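Local coordinates for putative Fe-S biosynthesis protein (PDB 2QGO), which probably takes part in the biosynthesis of iron-sulphur clusters, at residues I27-D32 and P60-K65; I6-N11 and V72-S77; K17-L22 and V110-G115; D10-Y15 and G95-S100. All coordinates share one frame; numbering follows the deposited sequence.

Interaction 1: I27-D32 and P60-K65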
loop_
_atom_site.group_PDB
_atom_site.type_symbol
_atom_site.label_atom_id
_atom_site.label_comp_id
_atom_site.label_asym_id
_atom_site.label_seq_id
_atom_site.Cartn_x
_atom_site.Cartn_y
_atom_site.Cartn_z
ATOM N N ILE A 27 3.462 -1.755 -2.326
ATOM C CA ILE A 27 2.495 -2.820 -2.525
ATOM C C ILE A 27 1.272 -2.555 -1.663
ATOM O O ILE A 27 1.361 -2.542 -0.437
ATOM C CB ILE A 27 3.097 -4.185 -2.123
ATOM C CG1 ILE A 27 4.315 -4.489 -2.993
ATOM C CG2 ILE A 27 2.039 -5.277 -2.226
ATOM C CD1 ILE A 27 5.121 -5.694 -2.523
ATOM N N LEU A 28 0.134 -2.330 -2.309
ATOM C CA LEU A 28 -1.115 -2.082 -1.597
ATOM C C LEU A 28 -1.871 -3.400 -1.542
ATOM O O LEU A 28 -2.139 -4.013 -2.567
ATOM C CB LEU A 28 -1.948 -1.027 -2.333
ATOM C CG LEU A 28 -3.373 -0.741 -1.836
ATOM C CD1 LEU A 28 -3.338 -0.246 -0.385
ATOM C CD2 LEU A 28 -4.030 0.312 -2.752
ATOM N N ILE A 29 -2.204 -3.850 -0.343
ATOM C CA ILE A 29 -2.923 -5.106 -0.208
ATOM C C ILE A 29 -3.892 -5.074 0.956
ATOM O O ILE A 29 -3.846 -4.175 1.797
ATOM C CB ILE A 29 -1.953 -6.266 0.020
ATOM C CG1 ILE A 29 -1.149 -6.005 1.290
ATOM C CG2 ILE A 29 -1.031 -6.416 -1.177
ATOM C CD1 ILE A 29 -0.331 -7.181 1.741
ATOM N N THR A 30 -4.782 -6.061 0.986
ATOM C CA THR A 30 -5.741 -6.172 2.074
ATOM C C THR A 30 -4.945 -6.919 3.120
ATOM O O THR A 30 -4.031 -7.671 2.793
ATOM C CB THR A 30 -6.956 -7.047 1.705
ATOM O OG1 THR A 30 -6.520 -8.402 1.545
ATOM C CG2 THR A 30 -7.594 -6.578 0.413
ATOM N N ASP A 31 -5.272 -6.716 4.380
ATOM C CA ASP A 31 -4.552 -7.406 5.428
ATOM C C ASP A 31 -5.564 -8.167 6.266
ATOM O O ASP A 31 -6.093 -7.631 7.232
ATOM C CB ASP A 31 -3.800 -6.398 6.299
ATOM C CG ASP A 31 -2.823 -7.064 7.236
ATOM O OD1 ASP A 31 -2.895 -8.307 7.377
ATOM O OD2 ASP A 31 -1.990 -6.349 7.834
ATOM N N ASP A 32 -5.843 -9.409 5.883
ATOM C CA ASP A 32 -6.794 -10.228 6.616
ATOM C C ASP A 32 -6.068 -11.241 7.501
ATOM O O ASP A 32 -6.678 -12.179 8.013
ATOM C CB ASP A 32 -7.726 -10.956 5.640
ATOM C CG ASP A 32 -6.994 -11.937 4.749
ATOM O OD1 ASP A 32 -5.748 -11.997 4.807
ATOM O OD2 ASP A 32 -7.668 -12.652 3.985
ATOM N N PRO A 60 7.487 -10.590 -7.411
ATOM C CA PRO A 60 6.700 -11.262 -8.454
ATOM C C PRO A 60 5.307 -11.729 -8.019
ATOM O O PRO A 60 4.440 -11.953 -8.861
ATOM C CB PRO A 60 7.614 -12.411 -8.900
ATOM C CG PRO A 60 8.535 -12.621 -7.718
ATOM C CD PRO A 60 8.812 -11.214 -7.262
ATOM N N ASP A 61 5.084 -11.878 -6.715
ATOM C CA ASP A 61 3.763 -12.280 -6.226
ATOM C C ASP A 61 2.775 -11.109 -6.331
ATOM O O ASP A 61 1.567 -11.288 -6.151
ATOM C CB ASP A 61 3.829 -12.735 -4.764
ATOM C CG ASP A 61 4.345 -14.160 -4.609
ATOM O OD1 ASP A 61 4.675 -14.808 -5.636
ATOM O OD2 ASP A 61 4.415 -14.634 -3.447
ATOM N N TYR A 62 3.291 -9.917 -6.615
ATOM C CA TYR A 62 2.454 -8.715 -6.731
ATOM C C TYR A 62 2.880 -7.948 -7.980
ATOM O O TYR A 62 3.493 -6.884 -7.884
ATOM C CB TYR A 62 2.646 -7.837 -5.494
ATOM C CG TYR A 62 2.226 -8.510 -4.208
ATOM C CD1 TYR A 62 0.891 -8.544 -3.820
ATOM C CD2 TYR A 62 3.161 -9.149 -3.400
ATOM C CE1 TYR A 62 0.492 -9.206 -2.656
ATOM C CE2 TYR A 62 2.774 -9.813 -2.234
ATOM C CZ TYR A 62 1.437 -9.836 -1.872
ATOM O OH TYR A 62 1.045 -10.499 -0.738
ATOM N N PRO A 63 2.523 -8.466 -9.167
ATOM C CA PRO A 63 2.849 -7.902 -10.476
ATOM C C PRO A 63 1.930 -6.853 -11.079
ATOM O O PRO A 63 2.327 -6.158 -12.018
ATOM C CB PRO A 63 2.886 -9.140 -11.349
ATOM C CG PRO A 63 1.656 -9.854 -10.865
ATOM C CD PRO A 63 1.739 -9.707 -9.335
ATOM N N VAL A 64 0.709 -6.749 -10.568
ATOM C CA VAL A 64 -0.257 -5.806 -11.111
ATOM C C VAL A 64 0.007 -4.353 -10.738
ATOM O O VAL A 64 0.018 -3.984 -9.564
ATOM C CB VAL A 64 -1.675 -6.178 -10.675
ATOM C CG1 VAL A 64 -2.690 -5.289 -11.403
ATOM C CG2 VAL A 64 -1.925 -7.648 -10.960
ATOM N N LYS A 65 0.201 -3.526 -11.757
ATOM C CA LYS A 65 0.476 -2.120 -11.539
ATOM C C LYS A 65 -0.786 -1.309 -11.336
ATOM O O LYS A 65 -1.794 -1.519 -12.008
ATOM C CB LYS A 65 1.256 -1.545 -12.721
ATOM C CG LYS A 65 2.654 -2.119 -12.867
ATOM C CD LYS A 65 3.374 -1.512 -14.063
ATOM C CE LYS A 65 4.811 -2.002 -14.141
ATOM N NZ LYS A 65 5.498 -1.501 -15.374
#
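The aromatic ring of Y62 lies against two branched side chains of strand 25-30, I27 and I29, and the three together illustrate how one ring from a loop can pack on two residues of a strand. I27 supplies the face contact. Its CG2 stands anti to the backbone N (chi1 -61°, measured to CG1) and is thereby brought over the ring, 4.0 Å from the centroid of Y62 and 20° off the ring normal, which makes it a CH-pi contact. The methyl is displaced toward the CB side of the ring: I27 CG2 comes within 3.8 Å of Y62 CG. The longer branch of the same isoleucine runs out beside it, with I27 CD1 4.1 Å from Y62 CD2.

I29, two residues on and on the same side of the strand, adopts a different rotamer (chi1 59°): CG1 sits between the backbone N and the carbonyl carbon, and the short branch is left to do the touching, I29 CG2 lying 3.5 Å from Y62 CE1 in an oblique approach. Both isoleucines cross the tyrosine side chain at about a right angle; I27 meets the CG end and I29 the CE1 side, so the ring touches both.

No hydrogen bond joins the two segments; the contact is apolar. The tyrosine also touches K36, S77 and D80, the last in helix 78-81. Strand 73-76 separates strand 25-30 from strand 64-65, so the loop before this edge strand packs its tyrosine over residues two strands in, within the mixed sheet of this Fe-S biosynthesis fold.

Interaction 2: I6-N11 and V72-S77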
loop_
_atom_site.group_PDB
_atom_site.type_symbol
_atom_site.label_atom_id
_atom_site.label_comp_id
_atom_site.label_asym_id
_atom_site.label_seq_id
_atom_site.Cartn_x
_atom_site.Cartn_y
_atom_site.Cartn_z
ATOM N N ILE A 6 -4.836 5.210 -8.993
ATOM C CA ILE A 6 -4.825 5.823 -7.679
ATOM C C ILE A 6 -4.161 7.182 -7.698
ATOM O O ILE A 6 -3.299 7.452 -8.528
ATOM C CB ILE A 6 -4.070 4.915 -6.671
ATOM C CG1 ILE A 6 -4.286 5.409 -5.241
ATOM C CG2 ILE A 6 -2.568 4.900 -6.995
ATOM C CD1 ILE A 6 -3.709 4.474 -4.181
ATOM N N LYS A 7 -4.565 8.036 -6.772
ATOM C CA LYS A 7 -3.976 9.364 -6.656
ATOM C C LYS A 7 -3.656 9.601 -5.184
ATOM O O LYS A 7 -4.411 9.170 -4.304
ATOM C CB LYS A 7 -4.947 10.445 -7.165
ATOM C CG LYS A 7 -4.318 11.835 -7.216
ATOM C CD LYS A 7 -5.114 12.799 -8.089
ATOM C CE LYS A 7 -4.286 14.051 -8.432
ATOM N NZ LYS A 7 -5.033 14.996 -9.327
ATOM N N PHE A 8 -2.528 10.259 -4.921
ATOM C CA PHE A 8 -2.118 10.566 -3.552
ATOM C C PHE A 8 -2.247 12.072 -3.349
ATOM O O PHE A 8 -1.688 12.852 -4.122
ATOM C CB PHE A 8 -0.657 10.178 -3.300
ATOM C CG PHE A 8 -0.349 8.725 -3.537
ATOM C CD1 PHE A 8 -0.128 8.246 -4.824
ATOM C CD2 PHE A 8 -0.260 7.833 -2.468
ATOM C CE1 PHE A 8 0.180 6.896 -5.049
ATOM C CE2 PHE A 8 0.048 6.478 -2.681
ATOM C CZ PHE A 8 0.268 6.016 -3.975
ATOM N N THR A 9 -2.974 12.486 -2.316
ATOM C CA THR A 9 -3.133 13.909 -2.042
ATOM C C THR A 9 -1.780 14.503 -1.637
ATOM O O THR A 9 -0.818 13.770 -1.394
ATOM C CB THR A 9 -4.144 14.160 -0.895
ATOM O OG1 THR A 9 -3.608 13.665 0.342
ATOM C CG2 THR A 9 -5.463 13.464 -1.190
ATOM N N ASP A 10 -1.706 15.828 -1.562
ATOM C CA ASP A 10 -0.460 16.475 -1.178
ATOM C C ASP A 10 0.015 16.016 0.196
ATOM O O ASP A 10 1.205 15.784 0.404
ATOM C CB ASP A 10 -0.609 18.004 -1.184
ATOM C CG ASP A 10 -0.727 18.573 -2.590
ATOM O OD1 ASP A 10 -0.062 18.040 -3.514
ATOM O OD2 ASP A 10 -1.473 19.563 -2.775
ATOM N N ASN A 11 -0.915 15.890 1.134
ATOM C CA ASN A 11 -0.571 15.467 2.486
ATOM C C ASN A 11 -0.094 14.017 2.530
ATOM O O ASN A 11 0.774 13.673 3.335
ATOM C CB ASN A 11 -1.767 15.680 3.420
ATOM C CG ASN A 11 -2.105 17.157 3.602
ATOM O OD1 ASN A 11 -1.465 18.028 3.010
ATOM N ND2 ASN A 11 -3.111 17.442 4.419
ATOM N N VAL A 72 4.628 6.935 -8.985
ATOM C CA VAL A 72 4.768 6.047 -7.849
ATOM C C VAL A 72 4.748 4.610 -8.357
ATOM O O VAL A 72 3.863 4.224 -9.125
ATOM C CB VAL A 72 3.616 6.259 -6.839
ATOM C CG1 VAL A 72 3.729 5.266 -5.689
ATOM C CG2 VAL A 72 3.654 7.691 -6.317
ATOM N N LYS A 73 5.733 3.825 -7.942
ATOM C CA LYS A 73 5.801 2.428 -8.351
ATOM C C LYS A 73 4.984 1.622 -7.345
ATOM O O LYS A 73 5.528 1.077 -6.386
ATOM C CB LYS A 73 7.255 1.962 -8.365
ATOM C CG LYS A 73 8.122 2.771 -9.318
ATOM C CD LYS A 73 9.585 2.393 -9.205
ATOM C CE LYS A 73 10.405 3.127 -10.241
ATOM N NZ LYS A 73 11.855 2.798 -10.120
ATOM N N ILE A 74 3.672 1.579 -7.566
ATOM C CA ILE A 74 2.760 0.871 -6.673
ATOM C C ILE A 74 2.117 -0.331 -7.347
ATOM O O ILE A 74 1.635 -0.244 -8.470
ATOM C CB ILE A 74 1.667 1.839 -6.116
ATOM C CG1 ILE A 74 0.672 1.068 -5.241
ATOM C CG2 ILE A 74 0.959 2.564 -7.264
ATOM C CD1 ILE A 74 -0.239 1.965 -4.417
ATOM N N TYR A 75 2.109 -1.453 -6.635
ATOM C CA TYR A 75 1.575 -2.714 -7.148
ATOM C C TYR A 75 0.554 -3.377 -6.228
ATOM O O TYR A 75 0.316 -2.931 -5.110
ATOM C CB TYR A 75 2.719 -3.708 -7.343
ATOM C CG TYR A 75 3.757 -3.286 -8.352
ATOM C CD1 TYR A 75 3.800 -3.873 -9.612
ATOM C CD2 TYR A 75 4.704 -2.305 -8.049
ATOM C CE1 TYR A 75 4.762 -3.501 -10.551
ATOM C CE2 TYR A 75 5.677 -1.917 -8.991
ATOM C CZ TYR A 75 5.696 -2.527 -10.242
ATOM O OH TYR A 75 6.638 -2.176 -11.192
ATOM N N THR A 76 -0.028 -4.465 -6.730
ATOM C CA THR A 76 -0.983 -5.270 -5.984
ATOM C C THR A 76 -1.059 -6.641 -6.658
ATOM O O THR A 76 -0.307 -6.917 -7.591
ATOM C CB THR A 76 -2.381 -4.620 -5.949
ATOM O OG1 THR A 76 -3.166 -5.245 -4.927
ATOM C CG2 THR A 76 -3.089 -4.777 -7.287
ATOM N N SER A 77 -1.945 -7.507 -6.178
ATOM C CA SER A 77 -2.084 -8.838 -6.761
ATOM C C SER A 77 -3.485 -9.053 -7.311
ATOM O O SER A 77 -4.393 -8.250 -7.075
ATOM C CB SER A 77 -1.758 -9.924 -5.722
ATOM O OG SER A 77 -2.686 -9.940 -4.650
#
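F8 meets V72 and I74 in a contact that is apolar throughout, with no hydrogen bond between the segments. The phenyl ring and the two aliphatic side chains approach from opposite directions, and the outer rim of the ring is what they share. V72 grips it with both methyls: CG2 approaches obliquely and lies 3.8 Å from F8 CE1, while CG1 is 3.9 Å from F8 CZ. I74 comes in at the edge, near the ring plane, its CD1 4.1 Å from F8 CZ. That reach depends on an extended side chain, for I74 CG1 stands anti to the backbone N (chi1 177°) and chi2 continues the line, carrying CD1 out to the phenylalanine.

Purely aliphatic packing adds one more pair, I6 CG2 against I74 CG2 at 4.2 Å. I74 thus faces two residues of strand 6-8, one with each branch. The strands are not neighbours in the sheet: 6-8 is an outermost strand of the mixed sheet and 73-76 lies near its other end. Their side chains meet in the interior, consistent with a strongly curved sheet that wraps round its own core.

Polar interactions serve the ends and edges of the segments. T9 OG1 caps the start of helix 10-18 through A12 N and also bonds D91 OD1, while the carbonyl of F8 takes a hydrogen bond from Q70 NE2. At the other segment, K73 is the centre of an inverse gamma turn, whose bond from I74 N to V72 O is weak at 3.1 Å, and S77 caps helix 78-81.

Interaction 3: K17-L22 and V110-G115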
loop_
_atom_site.group_PDB
_atom_site.type_symbol
_atom_site.label_atom_id
_atom_site.label_comp_id
_atom_site.label_asym_id
_atom_site.label_seq_id
_atom_site.Cartn_x
_atom_site.Cartn_y
_atom_site.Cartn_z
ATOM N N LYS A 17 6.942 10.884 1.956
ATOM C CA LYS A 17 8.275 11.470 1.851
ATOM C C LYS A 17 8.965 11.535 3.219
ATOM O O LYS A 17 10.141 11.189 3.338
ATOM C CB LYS A 17 8.190 12.881 1.269
ATOM C CG LYS A 17 8.240 12.953 -0.245
ATOM C CD LYS A 17 7.983 14.392 -0.729
ATOM C CE LYS A 17 8.044 14.481 -2.241
ATOM N NZ LYS A 17 7.519 15.782 -2.789
ATOM N N ARG A 18 8.242 11.992 4.242
ATOM C CA ARG A 18 8.802 12.076 5.595
ATOM C C ARG A 18 9.224 10.693 6.067
ATOM O O ARG A 18 10.098 10.557 6.917
ATOM C CB ARG A 18 7.774 12.618 6.593
ATOM C CG ARG A 18 7.283 14.023 6.316
ATOM C CD ARG A 18 6.393 14.518 7.462
ATOM N NE ARG A 18 5.228 15.244 6.967
ATOM C CZ ARG A 18 3.993 14.754 6.951
ATOM N NH1 ARG A 18 3.750 13.537 7.411
ATOM N NH2 ARG A 18 2.995 15.474 6.465
ATOM N N ARG A 19 8.570 9.671 5.524
ATOM C CA ARG A 19 8.866 8.289 5.872
ATOM C C ARG A 19 9.888 7.672 4.913
ATOM O O ARG A 19 10.239 6.496 5.024
ATOM C CB ARG A 19 7.563 7.483 5.896
ATOM C CG ARG A 19 6.671 7.813 7.109
ATOM C CD ARG A 19 7.168 7.093 8.366
ATOM N NE ARG A 19 6.533 5.785 8.513
ATOM C CZ ARG A 19 6.911 4.840 9.367
ATOM N NH1 ARG A 19 7.946 5.022 10.180
ATOM N NH2 ARG A 19 6.240 3.700 9.414
ATOM N N GLU A 20 10.360 8.482 3.973
ATOM C CA GLU A 20 11.364 8.062 2.995
ATOM C C GLU A 20 10.989 6.841 2.166
ATOM O O GLU A 20 11.859 6.037 1.840
ATOM C CB GLU A 20 12.693 7.757 3.700
ATOM C CG GLU A 20 13.258 8.881 4.564
ATOM C CD GLU A 20 13.621 10.117 3.769
ATOM O OE1 GLU A 20 13.778 10.018 2.529
ATOM O OE2 GLU A 20 13.760 11.192 4.389
ATOM N N ILE A 21 9.719 6.691 1.808
ATOM C CA ILE A 21 9.320 5.524 1.033
ATOM C C ILE A 21 8.575 5.826 -0.270
ATOM O O ILE A 21 8.143 4.907 -0.955
ATOM C CB ILE A 21 8.430 4.593 1.877
ATOM C CG1 ILE A 21 7.178 5.355 2.318
ATOM C CG2 ILE A 21 9.214 4.055 3.073
ATOM C CD1 ILE A 21 6.027 4.458 2.705
ATOM N N LEU A 22 8.425 7.107 -0.607
ATOM C CA LEU A 22 7.702 7.496 -1.817
ATOM C C LEU A 22 8.375 7.014 -3.104
ATOM O O LEU A 22 7.725 6.809 -4.128
ATOM C CB LEU A 22 7.545 9.020 -1.859
ATOM C CG LEU A 22 6.737 9.607 -3.026
ATOM C CD1 LEU A 22 5.307 9.081 -3.006
ATOM C CD2 LEU A 22 6.751 11.118 -2.928
ATOM N N VAL A 110 -4.782 3.057 7.303
ATOM C CA VAL A 110 -3.919 2.149 6.554
ATOM C C VAL A 110 -2.539 2.107 7.198
ATOM O O VAL A 110 -1.948 3.147 7.497
ATOM C CB VAL A 110 -3.753 2.611 5.077
ATOM C CG1 VAL A 110 -2.881 1.614 4.313
ATOM C CG2 VAL A 110 -5.120 2.762 4.405
ATOM N N ASP A 111 -2.027 0.899 7.406
ATOM C CA ASP A 111 -0.709 0.725 8.007
ATOM C C ASP A 111 0.402 0.676 6.956
ATOM O O ASP A 111 0.162 0.392 5.785
ATOM C CB ASP A 111 -0.662 -0.566 8.830
ATOM C CG ASP A 111 -1.752 -0.632 9.874
ATOM O OD1 ASP A 111 -1.902 0.340 10.653
ATOM O OD2 ASP A 111 -2.462 -1.659 9.924
ATOM N N ILE A 112 1.617 0.978 7.387
ATOM C CA ILE A 112 2.771 0.928 6.508
ATOM C C ILE A 112 3.757 -0.067 7.100
ATOM O O ILE A 112 4.055 -0.022 8.294
ATOM C CB ILE A 112 3.472 2.289 6.402
ATOM C CG1 ILE A 112 2.619 3.254 5.570
ATOM C CG2 ILE A 112 4.862 2.109 5.783
ATOM C CD1 ILE A 112 3.187 4.653 5.535
ATOM N N GLY A 113 4.264 -0.961 6.265
ATOM C CA GLY A 113 5.212 -1.935 6.753
ATOM C C GLY A 113 6.404 -2.154 5.846
ATOM O O GLY A 113 6.280 -2.179 4.618
ATOM N N ASN A 114 7.566 -2.287 6.476
ATOM C CA ASN A 114 8.820 -2.559 5.791
ATOM C C ASN A 114 8.737 -4.042 5.406
ATOM O O ASN A 114 8.850 -4.912 6.263
ATOM C CB ASN A 114 9.986 -2.340 6.757
ATOM C CG ASN A 114 11.326 -2.702 6.152
ATOM O OD1 ASN A 114 11.427 -3.610 5.326
ATOM N ND2 ASN A 114 12.371 -2.003 6.578
ATOM N N GLY A 115 8.547 -4.315 4.120
ATOM C CA GLY A 115 8.418 -5.685 3.651
ATOM C C GLY A 115 9.527 -6.649 4.039
ATOM O O GLY A 115 9.271 -7.754 4.525
#
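R19 and I21, just past the end of helix 10-18, face I112 on a long strand: the CA atoms of R19 and I112 are 9.6 Å apart, and those of I21 and N114 9.4 Å. The helix finishes in a Schellman motif, with E20 in a positive-phi conformation (phi 56°) and E20 N bonded to K17 O at 2.8 Å. This turn swings the chain away from the helical path and presents I21 to the strand. Opposite, residues 110-114 are extended and lead directly into helix 115-125, whose start is capped by N114 OD1 on A117 N.

The turn that follows helix 10-18 thus packs on the mixed sheet through strand 104-114. That strand lies between strands 96-101 and 50-55, and I112 projects from it to touch L97 on one neighbour, W54 on the other, and Y15 of the helix.

Among the side chains, the two isoleucines reach toward each other tip to tip. I21 CD1 lies 4.0 Å from I112 CD1 and equally 4.0 Å from I112 CG2, so a single methyl rests against both branches. With I112 CD1 anti to its CA, that methyl lies close to CG2, and I21 CD1 can touch both. R19 adds a looser contact at the exposed margin. Its chain bends at chi2 and chi3 (-80° and -91°) and slides past I112 in the opposite direction, bringing R19 NH2 to 4.2 Å from I112 CG2; the guanidinium meets this methyl obliquely and makes no hydrogen bond to the strand segment.

Interaction 4: D10-Y15 and G95-S100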
loop_
_atom_site.group_PDB
_atom_site.type_symbol
_atom_site.label_atom_id
_atom_site.label_comp_id
_atom_site.label_asym_id
_atom_site.label_seq_id
_atom_site.Cartn_x
_atom_site.Cartn_y
_atom_site.Cartn_z
ATOM N N ASP A 10 -1.706 15.828 -1.562
ATOM C CA ASP A 10 -0.460 16.475 -1.178
ATOM C C ASP A 10 0.015 16.016 0.196
ATOM O O ASP A 10 1.205 15.784 0.404
ATOM C CB ASP A 10 -0.609 18.004 -1.184
ATOM C CG ASP A 10 -0.727 18.573 -2.590
ATOM O OD1 ASP A 10 -0.062 18.040 -3.514
ATOM O OD2 ASP A 10 -1.473 19.563 -2.775
ATOM N N ASN A 11 -0.915 15.890 1.134
ATOM C CA ASN A 11 -0.571 15.467 2.486
ATOM C C ASN A 11 -0.094 14.017 2.530
ATOM O O ASN A 11 0.774 13.673 3.335
ATOM C CB ASN A 11 -1.767 15.680 3.420
ATOM C CG ASN A 11 -2.105 17.157 3.602
ATOM O OD1 ASN A 11 -1.465 18.028 3.010
ATOM N ND2 ASN A 11 -3.111 17.442 4.419
ATOM N N ALA A 12 -0.651 13.164 1.670
ATOM C CA ALA A 12 -0.229 11.769 1.624
ATOM C C ALA A 12 1.190 11.715 1.054
ATOM O O ALA A 12 2.056 11.010 1.575
ATOM C CB ALA A 12 -1.178 10.948 0.758
ATOM N N VAL A 13 1.424 12.473 -0.017
ATOM C CA VAL A 13 2.741 12.521 -0.650
ATOM C C VAL A 13 3.801 13.025 0.336
ATOM O O VAL A 13 4.880 12.438 0.461
ATOM C CB VAL A 13 2.731 13.449 -1.891
ATOM C CG1 VAL A 13 4.162 13.761 -2.328
ATOM C CG2 VAL A 13 1.966 12.786 -3.022
ATOM N N ASP A 14 3.494 14.116 1.030
ATOM C CA ASP A 14 4.428 14.668 2.007
ATOM C C ASP A 14 4.760 13.626 3.059
ATOM O O ASP A 14 5.924 13.421 3.399
ATOM C CB ASP A 14 3.841 15.893 2.699
ATOM C CG ASP A 14 3.915 17.130 1.843
ATOM O OD1 ASP A 14 4.636 17.112 0.814
ATOM O OD2 ASP A 14 3.255 18.129 2.204
ATOM N N TYR A 15 3.726 12.966 3.567
ATOM C CA TYR A 15 3.915 11.946 4.586
ATOM C C TYR A 15 4.817 10.810 4.080
ATOM O O TYR A 15 5.802 10.452 4.726
ATOM C CB TYR A 15 2.554 11.398 5.031
ATOM C CG TYR A 15 2.653 10.271 6.034
ATOM C CD1 TYR A 15 3.051 10.507 7.346
ATOM C CD2 TYR A 15 2.385 8.957 5.652
ATOM C CE1 TYR A 15 3.186 9.449 8.264
ATOM C CE2 TYR A 15 2.518 7.898 6.552
ATOM C CZ TYR A 15 2.919 8.150 7.857
ATOM O OH TYR A 15 3.069 7.092 8.728
ATOM N N GLY A 95 -3.284 12.082 11.673
ATOM C CA GLY A 95 -2.189 11.157 11.911
ATOM C C GLY A 95 -2.307 9.789 11.261
ATOM O O GLY A 95 -1.615 8.852 11.665
ATOM N N SER A 96 -3.162 9.650 10.254
ATOM C CA SER A 96 -3.302 8.350 9.612
ATOM C C SER A 96 -3.492 8.378 8.099
ATOM O O SER A 96 -4.034 9.327 7.538
ATOM C CB SER A 96 -4.464 7.591 10.253
ATOM O OG SER A 96 -5.639 8.394 10.268
ATOM N N LEU A 97 -3.022 7.322 7.443
ATOM C CA LEU A 97 -3.176 7.179 6.000
ATOM C C LEU A 97 -4.580 6.632 5.805
ATOM O O LEU A 97 -4.997 5.733 6.526
ATOM C CB LEU A 97 -2.173 6.169 5.435
ATOM C CG LEU A 97 -0.807 6.638 4.926
ATOM C CD1 LEU A 97 -0.007 5.426 4.468
ATOM C CD2 LEU A 97 -0.989 7.624 3.771
ATOM N N SER A 98 -5.311 7.174 4.842
ATOM C CA SER A 98 -6.661 6.705 4.580
ATOM C C SER A 98 -6.825 6.434 3.089
ATOM O O SER A 98 -6.370 7.216 2.251
ATOM C CB SER A 98 -7.677 7.753 5.020
ATOM O OG SER A 98 -7.572 8.913 4.209
ATOM N N LEU A 99 -7.475 5.322 2.768
ATOM C CA LEU A 99 -7.711 4.927 1.389
ATOM C C LEU A 99 -9.204 4.964 1.077
ATOM O O LEU A 99 -10.021 4.490 1.864
ATOM C CB LEU A 99 -7.174 3.520 1.145
ATOM C CG LEU A 99 -7.406 2.958 -0.261
ATOM C CD1 LEU A 99 -6.515 3.692 -1.275
ATOM C CD2 LEU A 99 -7.114 1.471 -0.261
ATOM N N SER A 100 -9.549 5.523 -0.080
ATOM C CA SER A 100 -10.940 5.629 -0.499
ATOM C C SER A 100 -11.058 5.538 -2.014
ATOM O O SER A 100 -10.059 5.551 -2.729
ATOM C CB SER A 100 -11.530 6.962 -0.030
ATOM O OG SER A 100 -10.840 8.061 -0.614
#
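Y15 and A12, one helical turn apart, rest on L97 of the strand that follows a tight turn at G95. The glycine has a positive phi (69°) and brings the chain round into strand 96-101. S96 points away from the helix, and its OG makes weak hydrogen bonds to N93 O and G108 O.

L97 then makes the whole contact. Its CG is set anti to the carbonyl carbon, though chi1 at -92° is well off the usual staggered value, and the branched end swings to the helix. L97 CG lies 3.9 Å from Y15 CE2, with CD1 at 4.1 Å from the same carbon and CD2 at 4.1 Å from Y15 CD2. CG and its two methyls therefore lie along the CD2-CE2 bond of the ring, in an oblique approach. L97 CD2 is also 4.5 Å from A12 CB, a more distant touch, so the leucine meets residues one turn apart.

Further on, L99 turns to the interior beside M90, L106 and I6. Helix 10-18 packs across the sheet here, its Y15 stacked on Y92 and touching I112, while L97 is flanked by M90 of strand 88-93 and V110 of strand 104-114.

From the N terminus, residues 6-11 open interaction 2, which closes a loop at 72-77. Interaction 4 starts from the same part of the chain, sharing D10 and N11, and closes the wider loop to 95-100. Interaction 3 leaves from the end of the same helix and runs to 110-115, so it crosses both interactions 2 and 4. Interaction 1, joining 27-32 to 60-65, falls wholly within the loops of the other three. Interactions 2 to 4 tie helix 10-18, the turn after it and strand 6-8 into the mixed sheet; interaction 1 ties the loop before strand 64-65 to strand 25-30. Probable hydrogen bonds from L28 N to Y75 O and V110 N to L97 O join neighbouring strands.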